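Local coordinates for protein copper-containing nitrite reductase (Thermus scotoductus, PDB 6HBE) that probably reduces nitrite to nitric oxide with electrons from cytochrome c, as a copper-containing homotrimer of three-domain subunits, at residues C[347-352]-C[367-372]; C[39-44]-C[309-314]. All coordinates share one frame; numbering follows the deposited sequence.

Overall arrangement
Interaction 2 comes first along the chain and closes before interaction 1 opens. Their centres lie about 27 Å apart, and their nearest atoms stay about 9 Å apart without touching. Both are parallel strand pairs, but in different sheets. In interaction 2 the short strand 309-311 lies beside strand 39-46, at the edge of a sheet otherwise built from the first 104 residues. Interaction 1 pairs strands 349-353 and 370-375 within the C-terminal plastocyanin/azurin-like region. The next strand after 309-311, 324-326, already belongs to a sheet of the C-terminal part, so segment 309-314 ties the chain back to the N-terminal sheet before it goes on. Each contact also reaches a different neighbouring subunit of the trimer.

Interaction 1: C[347-352]-C[367-372]; sequences LPVTVQ and VGTTVE
Val349 and Thr369 meet methyl to methyl, CG2 to CG2, at 3.6 Å. The Val349 branch used is the one beside its own backbone N (chi1 177°), which reaches back towards the start of the other segment. Two residues on, Val351 CG2 lies 3.9 Å from Val371 CG1, and these two side chains cross at a slant. Val349, Val351 and Val371 all pack on Leu363 of strand 362-366. On the face of Thr350 and Glu372, Pro348 CB rests 4.1 Å from Glu372 CB. The Glu372 chain then runs out extended. Its carboxylate forms salt bridges to Arg413 and Arg415, and His321 of the second subunit bonds to OE1. Backbone bonds set Val349 beside Val371 and Thr350 beside Glu372. Val349 N gives to Thr370 O at 2.9 Å, in the carbonyl plane and nearly straight (170°). Val349 O accepts from Glu372 N, and Val351 N reaches Glu372 O at 3.0 Å from above the carbonyl plane. A water accepts from Thr370 N and makes a weak bond to Leu347 O. This is a parallel strand pair in one sheet of a cupredoxin beta-sandwich, with its valine face turned to the opposite sheet, as in the plastocyanin/azurin family.

Interaction 2: C[39-44]-C[309-314]; sequences VYLRGF and RVVDPY
Arg42 leaves its strand towards the 309-314 segment. Arg42 CB lies 3.9 Å from Asp312 CG. Arg42 CG passes Val311 O at 4.1 Å. Arg42 CD comes 3.7 Å from Asp312 OD2. The chain stays extended from CG to NE. NE lies 4.0 Å from Val310 CG1, and NH1 is near the same methyl. Arg42 NE is 4.2 Å from Asp312 OD2, too far for a salt bridge, and the two flat groups are turned 52° against each other. Any attraction between the charges is probably weak.

The backbones form a parallel ladder. Tyr40 N bonds to Arg309 O, Val311 N to Tyr40 O at 2.7 Å, and Arg42 N to Val311 O. This adds strand 309-311 to the edge of an N-terminal cupredoxin sheet, next to strand 39-46. On the face of Val39, Leu41 and Val311, Leu41 CD1 packs on Val311 CG1 at 3.7 Å. Arg309 turns its guanidinium away, to Glu322 and to Glu376 of the third subunit.

Past the ladder, Pro313 CD touches Arg42 O, and Pro313 CG sits over the centre of the Tyr314 ring. Phe44 and Tyr314 meet obliquely, CE2 to CE2 at 3.7 Å, with ring planes at 41°. Tyr314 OH bonds to Ala124 O. The Phe44 ring stacks on His125 and meets His75 edge-to-face; both histidines bind the copper that Cys115 and Gln130 also hold.

Interaction 1: C[347-352]-C[367-372]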
ATOM      1  N   LEU C 347      -0.911  -4.005  32.752  1.00 39.52           N
ATOM      2  CA  LEU C 347      -1.105  -4.536  31.395  1.00 37.38           C
ATOM      3  C   LEU C 347       0.158  -5.300  31.010  1.00 33.21           C
ATOM      4  O   LEU C 347       1.259  -4.823  31.262  1.00 35.94           O
ATOM      5  CB  LEU C 347      -1.386  -3.393  30.400  1.00 38.77           C
ATOM      6  CG  LEU C 347      -2.779  -2.759  30.464  1.00 39.83           C
ATOM      7  CD1 LEU C 347      -2.826  -1.522  29.565  1.00 41.20           C
ATOM      8  CD2 LEU C 347      -3.855  -3.767  30.067  1.00 39.38           C
ATOM      9  N   PRO C 348       0.022  -6.480  30.391  1.00 32.42           N
ATOM     10  CA  PRO C 348       1.236  -7.170  29.938  1.00 31.09           C
ATOM     11  C   PRO C 348       1.954  -6.406  28.799  1.00 31.17           C
ATOM     12  O   PRO C 348       1.346  -5.548  28.151  1.00 30.43           O
ATOM     13  CB  PRO C 348       0.711  -8.499  29.436  1.00 31.97           C
ATOM     14  CG  PRO C 348      -0.662  -8.208  28.979  1.00 34.21           C
ATOM     15  CD  PRO C 348      -1.193  -7.121  29.864  1.00 33.62           C
ATOM     16  N   VAL C 349       3.240  -6.686  28.618  1.00 29.36           N
ATOM     17  CA  VAL C 349       4.044  -6.101  27.548  1.00 28.92           C
ATOM     18  C   VAL C 349       4.094  -7.147  26.433  1.00 28.50           C
ATOM     19  O   VAL C 349       4.467  -8.294  26.658  1.00 28.19           O
ATOM     20  CB  VAL C 349       5.430  -5.697  28.078  1.00 30.61           C
ATOM     21  CG1 VAL C 349       6.319  -5.152  26.968  1.00 31.60           C
ATOM     22  CG2 VAL C 349       5.287  -4.653  29.195  1.00 31.20           C
ATOM     23  N   THR C 350       3.665  -6.761  25.230  1.00 27.44           N
ATOM     24  CA  THR C 350       3.530  -7.709  24.115  1.00 25.64           C
ATOM     25  C   THR C 350       4.836  -7.923  23.319  1.00 25.28           C
ATOM     26  O   THR C 350       5.500  -6.960  22.914  1.00 26.65           O
ATOM     27  CB  THR C 350       2.413  -7.247  23.158  1.00 25.31           C
ATOM     28  OG1 THR C 350       1.171  -7.165  23.870  1.00 24.99           O
ATOM     29  CG2 THR C 350       2.213  -8.224  22.024  1.00 24.86           C
ATOM     30  N   VAL C 351       5.183  -9.185  23.071  1.00 24.71           N
ATOM     31  CA  VAL C 351       6.153  -9.520  22.036  1.00 24.49           C
ATOM     32  C   VAL C 351       5.448 -10.345  20.973  1.00 24.49           C
ATOM     33  O   VAL C 351       4.935 -11.424  21.266  1.00 24.57           O
ATOM     34  CB  VAL C 351       7.387 -10.268  22.587  1.00 26.81           C
ATOM     35  CG1 VAL C 351       8.345 -10.662  21.455  1.00 28.03           C
ATOM     36  CG2 VAL C 351       8.109  -9.378  23.589  1.00 26.15           C
ATOM     37  N   GLN C 352       5.410  -9.818  19.742  1.00 22.08           N
ATOM     38  CA  GLN C 352       4.789 -10.541  18.622  1.00 21.90           C
ATOM     39  C   GLN C 352       5.779 -11.441  17.918  1.00 22.54           C
ATOM     40  O   GLN C 352       6.912 -11.037  17.666  1.00 24.58           O
ATOM     41  CB  GLN C 352       4.233  -9.549  17.586  1.00 22.81           C
ATOM     42  CG  GLN C 352       3.180  -8.605  18.100  1.00 23.41           C
ATOM     43  CD  GLN C 352       2.600  -7.717  16.998  1.00 26.05           C
ATOM     44  OE1 GLN C 352       3.286  -7.378  16.041  1.00 27.83           O
ATOM     45  NE2 GLN C 352       1.344  -7.354  17.131  1.00 26.79           N
ATOM     46  N   VAL C 367      11.920  -5.093  36.627  1.00 37.63           N
ATOM     47  CA  VAL C 367      11.514  -6.257  37.427  1.00 34.95           C
ATOM     48  C   VAL C 367      10.050  -6.162  37.870  1.00 33.49           C
ATOM     49  O   VAL C 367       9.551  -5.064  38.190  1.00 31.01           O
ATOM     50  CB  VAL C 367      12.425  -6.480  38.677  1.00 39.55           C
ATOM     51  CG1 VAL C 367      13.822  -6.943  38.255  1.00 40.05           C
ATOM     52  CG2 VAL C 367      12.511  -5.230  39.557  1.00 38.11           C
ATOM     53  N   GLY C 368       9.368  -7.311  37.875  1.00 32.23           N
ATOM     54  CA  GLY C 368       7.939  -7.379  38.191  1.00 34.04           C
ATOM     55  C   GLY C 368       7.033  -7.427  36.961  1.00 34.49           C
ATOM     56  O   GLY C 368       5.830  -7.703  37.081  1.00 34.99           O
ATOM     57  N   THR C 369       7.595  -7.176  35.775  1.00 33.18           N
ATOM     58  CA  THR C 369       6.790  -7.042  34.547  1.00 32.16           C
ATOM     59  C   THR C 369       6.468  -8.398  33.945  1.00 32.66           C
ATOM     60  O   THR C 369       7.295  -9.316  33.958  1.00 34.34           O
ATOM     61  CB  THR C 369       7.527  -6.161  33.508  1.00 32.94           C
ATOM     62  OG1 THR C 369       7.702  -4.856  34.043  1.00 31.24           O
ATOM     63  CG2 THR C 369       6.724  -6.034  32.172  1.00 34.21           C
ATOM     64  N   THR C 370       5.270  -8.505  33.382  1.00 30.90           N
ATOM     65  CA  THR C 370       4.849  -9.694  32.695  1.00 31.17           C
ATOM     66  C   THR C 370       4.896  -9.431  31.177  1.00 31.45           C
ATOM     67  O   THR C 370       4.297  -8.472  30.696  1.00 31.92           O
ATOM     68  CB  THR C 370       3.419 -10.077  33.117  1.00 32.09           C
ATOM     69  OG1 THR C 370       3.406 -10.434  34.511  1.00 34.05           O
ATOM     70  CG2 THR C 370       2.911 -11.241  32.300  1.00 32.19           C
ATOM     71  N   VAL C 371       5.564 -10.325  30.456  1.00 32.06           N
ATOM     72  CA  VAL C 371       5.618 -10.328  28.993  1.00 31.91           C
ATOM     73  C   VAL C 371       4.601 -11.337  28.483  1.00 31.17           C
ATOM     74  O   VAL C 371       4.523 -12.457  29.008  1.00 31.52           O
ATOM     75  CB  VAL C 371       7.027 -10.759  28.510  1.00 31.74           C
ATOM     76  CG1 VAL C 371       7.090 -10.984  26.993  1.00 34.33           C
ATOM     77  CG2 VAL C 371       8.042  -9.724  28.940  1.00 31.35           C
ATOM     78  N   GLU C 372       3.853 -10.972  27.439  1.00 28.09           N
ATOM     79  CA  GLU C 372       3.012 -11.930  26.733  1.00 27.83           C
ATOM     80  C   GLU C 372       3.521 -12.084  25.303  1.00 28.67           C
ATOM     81  O   GLU C 372       3.460 -11.118  24.524  1.00 27.82           O
ATOM     82  CB  GLU C 372       1.545 -11.463  26.717  1.00 28.94           C
ATOM     83  CG  GLU C 372       0.581 -12.400  25.972  1.00 30.01           C
ATOM     84  CD  GLU C 372      -0.879 -11.980  26.071  1.00 34.17           C
ATOM     85  OE1 GLU C 372      -1.329 -11.123  25.262  1.00 31.16           O
ATOM     86  OE2 GLU C 372      -1.595 -12.508  26.956  1.00 34.27           O
TER
HETATM   87  O   HOH W   1       3.080  -6.510  33.692  1.00 41.77           O

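Interaction 2: C[39-44]-C[309-314]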
ATOM      1  N   VAL C  39      26.023  -0.393   4.035  1.00 21.77           N
ATOM      2  CA  VAL C  39      24.703  -0.925   4.480  1.00 22.90           C
ATOM      3  C   VAL C  39      24.548  -2.381   4.032  1.00 22.45           C
ATOM      4  O   VAL C  39      24.518  -2.674   2.832  1.00 22.11           O
ATOM      5  CB  VAL C  39      23.525  -0.089   3.931  1.00 24.27           C
ATOM      6  CG1 VAL C  39      22.176  -0.669   4.395  1.00 24.16           C
ATOM      7  CG2 VAL C  39      23.662   1.359   4.392  1.00 24.52           C
ATOM      8  N   TYR C  40      24.480  -3.294   5.009  1.00 22.40           N
ATOM      9  CA  TYR C  40      24.439  -4.726   4.763  1.00 23.13           C
ATOM     10  C   TYR C  40      23.109  -5.337   5.156  1.00 23.41           C
ATOM     11  O   TYR C  40      22.558  -4.955   6.165  1.00 26.59           O
ATOM     12  CB  TYR C  40      25.571  -5.434   5.524  1.00 24.37           C
ATOM     13  CG  TYR C  40      26.909  -4.953   5.060  1.00 25.90           C
ATOM     14  CD1 TYR C  40      27.467  -3.798   5.607  1.00 28.08           C
ATOM     15  CD2 TYR C  40      27.600  -5.607   4.047  1.00 29.35           C
ATOM     16  CE1 TYR C  40      28.693  -3.320   5.176  1.00 29.59           C
ATOM     17  CE2 TYR C  40      28.837  -5.133   3.606  1.00 30.84           C
ATOM     18  CZ  TYR C  40      29.371  -3.988   4.197  1.00 30.68           C
ATOM     19  OH  TYR C  40      30.586  -3.475   3.794  1.00 37.29           O
ATOM     20  N   LEU C  41      22.624  -6.287   4.349  1.00 22.31           N
ATOM     21  CA  LEU C  41      21.354  -6.981   4.532  1.00 23.54           C
ATOM     22  C   LEU C  41      21.579  -8.485   4.673  1.00 23.88           C
ATOM     23  O   LEU C  41      22.131  -9.113   3.761  1.00 25.23           O
ATOM     24  CB  LEU C  41      20.474  -6.748   3.273  1.00 24.03           C
ATOM     25  CG  LEU C  41      19.130  -7.469   3.182  1.00 24.66           C
ATOM     26  CD1 LEU C  41      18.204  -7.036   4.301  1.00 25.65           C
ATOM     27  CD2 LEU C  41      18.461  -7.232   1.830  1.00 26.44           C
ATOM     28  N   ARG C  42      21.116  -9.070   5.774  1.00 24.75           N
ATOM     29  CA  ARG C  42      21.153 -10.533   5.966  1.00 25.53           C
ATOM     30  C   ARG C  42      19.891 -11.152   5.437  1.00 25.93           C
ATOM     31  O   ARG C  42      18.804 -10.626   5.666  1.00 29.15           O
ATOM     32  CB  ARG C  42      21.263 -10.909   7.448  1.00 28.61           C
ATOM     33  CG  ARG C  42      22.529 -10.432   8.146  1.00 33.22           C
ATOM     34  CD  ARG C  42      22.793 -11.251   9.403  1.00 36.24           C
ATOM     35  NE  ARG C  42      23.496 -10.431  10.371  1.00 42.77           N
ATOM     36  CZ  ARG C  42      24.796 -10.485  10.668  1.00 48.71           C
ATOM     37  NH1 ARG C  42      25.268  -9.627  11.583  1.00 50.78           N
ATOM     38  NH2 ARG C  42      25.631 -11.373  10.102  1.00 49.42           N
ATOM     39  N   GLY C  43      20.031 -12.295   4.775  1.00 25.03           N
ATOM     40  CA  GLY C  43      18.898 -13.037   4.252  1.00 25.62           C
ATOM     41  C   GLY C  43      19.265 -14.387   3.681  1.00 25.06           C
ATOM     42  O   GLY C  43      20.198 -15.031   4.139  1.00 25.49           O
ATOM     43  N   PHE C  44      18.497 -14.827   2.692  1.00 24.83           N
ATOM     44  CA  PHE C  44      18.727 -16.074   1.981  1.00 25.06           C
ATOM     45  C   PHE C  44      18.934 -15.768   0.498  1.00 24.93           C
ATOM     46  O   PHE C  44      18.364 -14.793  -0.017  1.00 23.27           O
ATOM     47  CB  PHE C  44      17.519 -17.012   2.098  1.00 25.70           C
ATOM     48  CG  PHE C  44      17.172 -17.440   3.515  1.00 26.58           C
ATOM     49  CD1 PHE C  44      18.067 -18.208   4.269  1.00 27.48           C
ATOM     50  CD2 PHE C  44      15.916 -17.139   4.075  1.00 27.50           C
ATOM     51  CE1 PHE C  44      17.757 -18.615   5.572  1.00 28.05           C
ATOM     52  CE2 PHE C  44      15.596 -17.548   5.378  1.00 27.47           C
ATOM     53  CZ  PHE C  44      16.518 -18.281   6.126  1.00 28.16           C
ATOM     54  N   ARG C 309      25.127   0.276   8.978  1.00 29.15           N
ATOM     55  CA  ARG C 309      23.837  -0.344   9.280  1.00 27.90           C
ATOM     56  C   ARG C 309      23.883  -1.803   8.850  1.00 26.52           C
ATOM     57  O   ARG C 309      24.446  -2.122   7.781  1.00 25.12           O
ATOM     58  CB  ARG C 309      22.704   0.417   8.543  1.00 28.72           C
ATOM     59  CG  ARG C 309      21.332  -0.232   8.611  1.00 31.74           C
ATOM     60  CD  ARG C 309      20.220   0.658   8.057  1.00 33.25           C
ATOM     61  NE  ARG C 309      19.607   1.511   9.081  1.00 34.82           N
ATOM     62  CZ  ARG C 309      18.800   2.554   8.846  1.00 36.41           C
ATOM     63  NH1 ARG C 309      18.457   2.910   7.594  1.00 30.54           N
ATOM     64  NH2 ARG C 309      18.324   3.249   9.887  1.00 37.01           N
ATOM     65  N   VAL C 310      23.344  -2.687   9.696  1.00 23.50           N
ATOM     66  CA  VAL C 310      23.053  -4.063   9.308  1.00 23.98           C
ATOM     67  C   VAL C 310      21.562  -4.318   9.462  1.00 23.90           C
ATOM     68  O   VAL C 310      21.018  -4.193  10.549  1.00 23.76           O
ATOM     69  CB  VAL C 310      23.809  -5.113  10.174  1.00 25.69           C
ATOM     70  CG1 VAL C 310      23.542  -6.529   9.641  1.00 27.55           C
ATOM     71  CG2 VAL C 310      25.296  -4.805  10.167  1.00 25.99           C
ATOM     72  N   VAL C 311      20.921  -4.709   8.359  1.00 23.69           N
ATOM     73  CA  VAL C 311      19.481  -4.947   8.291  1.00 24.20           C
ATOM     74  C   VAL C 311      19.288  -6.471   8.327  1.00 23.49           C
ATOM     75  O   VAL C 311      20.024  -7.193   7.649  1.00 22.40           O
ATOM     76  CB  VAL C 311      18.899  -4.386   6.965  1.00 24.23           C
ATOM     77  CG1 VAL C 311      17.385  -4.598   6.900  1.00 24.02           C
ATOM     78  CG2 VAL C 311      19.257  -2.902   6.789  1.00 23.38           C
ATOM     79  N   ASP C 312      18.331  -6.945   9.134  1.00 22.28           N
ATOM     80  CA  ASP C 312      17.997  -8.364   9.201  1.00 23.32           C
ATOM     81  C   ASP C 312      16.517  -8.532   9.545  1.00 21.62           C
ATOM     82  O   ASP C 312      16.135  -8.317  10.683  1.00 20.67           O
ATOM     83  CB  ASP C 312      18.884  -9.061  10.255  1.00 25.47           C
ATOM     84  CG  ASP C 312      18.660 -10.573  10.329  1.00 27.57           C
ATOM     85  OD1 ASP C 312      17.736 -11.159   9.692  1.00 26.77           O
ATOM     86  OD2 ASP C 312      19.466 -11.211  11.009  1.00 31.52           O
ATOM     87  N   PRO C 313      15.682  -8.943   8.572  1.00 21.37           N
ATOM     88  CA  PRO C 313      14.268  -8.999   8.909  1.00 22.42           C
ATOM     89  C   PRO C 313      13.921 -10.005  10.026  1.00 23.69           C
ATOM     90  O   PRO C 313      13.055  -9.709  10.857  1.00 24.19           O
ATOM     91  CB  PRO C 313      13.610  -9.398   7.582  1.00 22.97           C
ATOM     92  CG  PRO C 313      14.688 -10.050   6.793  1.00 22.26           C
ATOM     93  CD  PRO C 313      15.937  -9.360   7.178  1.00 22.30           C
ATOM     94  N   TYR C 314      14.623 -11.135  10.048  1.00 23.43           N
ATOM     95  CA  TYR C 314      14.347 -12.249  10.965  1.00 23.19           C
ATOM     96  C   TYR C 314      15.017 -12.149  12.359  1.00 23.91           C
ATOM     97  O   TYR C 314      14.505 -12.701  13.330  1.00 23.38           O
ATOM     98  CB  TYR C 314      14.823 -13.526  10.346  1.00 23.97           C
ATOM     99  CG  TYR C 314      14.424 -13.768   8.887  1.00 23.97           C
ATOM    100  CD1 TYR C 314      13.099 -13.881   8.508  1.00 22.95           C
ATOM    101  CD2 TYR C 314      15.396 -13.878   7.898  1.00 23.28           C
ATOM    102  CE1 TYR C 314      12.759 -14.135   7.190  1.00 22.01           C
ATOM    103  CE2 TYR C 314      15.060 -14.143   6.587  1.00 22.50           C
ATOM    104  CZ  TYR C 314      13.759 -14.266   6.238  1.00 22.11           C
ATOM    105  OH  TYR C 314      13.449 -14.536   4.918  1.00 22.10           O
TER